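Local coordinates for AB hydrolase-1 domain-containing protein (Streptococcus mutans, PDB 4L9A) that is an alpha/beta hydrolase that probably acts as a carboxylesterase, cleaving ester bonds, at residues 143-148 and 250-255. Numbering follows the deposited sequence.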
# COMPACT_ATOMS: atom_id res chain seq x y z
N PRO A 143 1.29 -1.62 7.77
CA PRO A 143 0.93 -2.78 6.94
C PRO A 143 0.08 -3.76 7.75
O PRO A 143 0.33 -3.94 8.95
CB PRO A 143 2.29 -3.40 6.60
CG PRO A 143 3.20 -2.95 7.71
CD PRO A 143 2.72 -1.56 8.07
N THR A 144 -0.91 -4.36 7.11
CA THR A 144 -1.86 -5.22 7.80
C THR A 144 -1.18 -6.50 8.27
O THR A 144 -0.63 -7.24 7.45
CB THR A 144 -3.07 -5.54 6.89
OG1 THR A 144 -3.57 -4.32 6.33
CG2 THR A 144 -4.18 -6.20 7.70
N THR A 145 -1.21 -6.77 9.58
CA THR A 145 -0.64 -8.00 10.13
C THR A 145 -1.65 -9.14 10.13
O THR A 145 -2.87 -8.92 10.17
CB THR A 145 -0.15 -7.85 11.58
OG1 THR A 145 -1.24 -7.42 12.41
CG2 THR A 145 1.00 -6.85 11.67
N VAL A 146 -1.14 -10.37 10.12
CA VAL A 146 -1.99 -11.54 10.23
C VAL A 146 -2.78 -11.44 11.53
O VAL A 146 -3.97 -11.77 11.58
CB VAL A 146 -1.17 -12.83 10.21
CG1 VAL A 146 -2.05 -14.01 10.57
CG2 VAL A 146 -0.53 -13.03 8.84
N MSE A 147 -2.13 -10.94 12.58
CA MSE A 147 -2.82 -10.75 13.85
C MSE A 147 -4.04 -9.84 13.73
O MSE A 147 -5.15 -10.24 14.08
CB MSE A 147 -1.88 -10.19 14.91
CG MSE A 147 -2.49 -10.17 16.30
SE MSE A 147 -1.67 -8.80 17.42
CE MSE A 147 -2.71 -7.26 16.81
N ILE A 148 -3.84 -8.62 13.24
CA ILE A 148 -4.95 -7.68 13.14
C ILE A 148 -5.99 -8.20 12.14
O ILE A 148 -7.19 -8.03 12.33
CB ILE A 148 -4.48 -6.24 12.77
CG1 ILE A 148 -5.48 -5.19 13.28
CG2 ILE A 148 -4.25 -6.10 11.27
CD1 ILE A 148 -5.54 -5.08 14.77
N SER A 250 5.72 -9.08 14.60
CA SER A 250 5.06 -9.34 13.33
C SER A 250 5.99 -9.88 12.25
O SER A 250 7.22 -9.88 12.39
CB SER A 250 4.40 -8.07 12.78
OG SER A 250 5.38 -7.24 12.18
N GLU A 251 5.36 -10.31 11.16
CA GLU A 251 6.05 -10.81 9.99
C GLU A 251 6.76 -9.70 9.21
O GLU A 251 7.48 -9.99 8.23
CB GLU A 251 5.03 -11.48 9.06
CG GLU A 251 3.85 -10.58 8.67
CD GLU A 251 2.71 -10.60 9.70
OE1 GLU A 251 2.97 -10.81 10.90
OE2 GLU A 251 1.54 -10.43 9.30
N TYR A 252 6.56 -8.44 9.59
CA TYR A 252 7.16 -7.32 8.84
C TYR A 252 8.52 -6.91 9.40
O TYR A 252 9.26 -6.15 8.77
CB TYR A 252 6.22 -6.11 8.79
CG TYR A 252 4.95 -6.37 8.01
CD1 TYR A 252 4.98 -6.58 6.63
CD2 TYR A 252 3.72 -6.45 8.66
CE1 TYR A 252 3.81 -6.83 5.92
CE2 TYR A 252 2.55 -6.70 7.96
CZ TYR A 252 2.60 -6.89 6.58
OH TYR A 252 1.46 -7.15 5.86
N LEU A 253 8.86 -7.42 10.57
CA LEU A 253 10.14 -7.10 11.19
C LEU A 253 11.09 -8.29 11.17
O LEU A 253 10.67 -9.44 11.14
CB LEU A 253 9.95 -6.57 12.62
CG LEU A 253 9.42 -5.14 12.71
CD1 LEU A 253 9.24 -4.68 14.15
CD2 LEU A 253 10.33 -4.18 11.96
N ASN A 254 12.39 -7.99 11.17
CA ASN A 254 13.42 -9.00 11.19
C ASN A 254 14.60 -8.41 11.93
O ASN A 254 14.48 -7.34 12.54
CB ASN A 254 13.82 -9.42 9.76
CG ASN A 254 14.31 -8.25 8.92
OD1 ASN A 254 14.83 -7.26 9.44
ND2 ASN A 254 14.16 -8.37 7.60
N LYS A 255 15.75 -9.08 11.87
CA LYS A 255 16.90 -8.68 12.66
C LYS A 255 17.95 -7.89 11.89
O LYS A 255 19.04 -7.66 12.40
CB LYS A 255 17.53 -9.91 13.32
CG LYS A 255 16.71 -10.43 14.48
CD LYS A 255 16.70 -11.95 14.52
CE LYS A 255 15.93 -12.46 15.72
NZ LYS A 255 16.54 -11.99 17.00
O HOH W 1 0.94 -10.70 12.84
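Pro-143 lies over one face of the Tyr-252 ring: its CB sits 3.6 Å from the ring centroid in a CH-pi contact, 17° off the ring normal, with CG beside it above Tyr-252 CD2. The carbonyl O of Thr-144 accepts a short 2.6 Å hydrogen bond from Tyr-252 OH, the donor standing above the carbonyl plane. Consecutive residues thus hold ring face and hydroxyl, while Glu-251 CG approaches the opposite face near the rim.

Thr-145 sends CG2 toward the ring edge, with Ser-250 CB 3.8 Å away. Its OG1 turns the other way, between its own backbone N and carbonyl carbon (chi1 58°), where it caps the helix by accepting from Ile-148 N at 3.0 Å; Glu-246 also hydrogen-bonds to it. Val-146 N gives a fairly straight bond (160°) to the syn lone pair of Glu-251 OE2, 2.8 Å off, and Val-146 CG2 rests against the same oxygen. The other oxygen, Glu-251 OE1, takes a water that in turn accepts from Met-147 N. Two N-H groups at the helix start therefore meet one carboxylate, directly and through water, probably stabilising its negative charge.

Glu-251 and Tyr-252 are the central residues of a type I turn; Ser-250 OG, an acceptor from Tyr-252 N, adds an ST turn and also hydrogen-bonds to the backbone O of Tyr-247. The contact joins the loop after strand 134-141 to the one between helix 244-248 and strand 260-263, part of the connection between two neighbouring parallel strands of the alpha/beta hydrolase sheet.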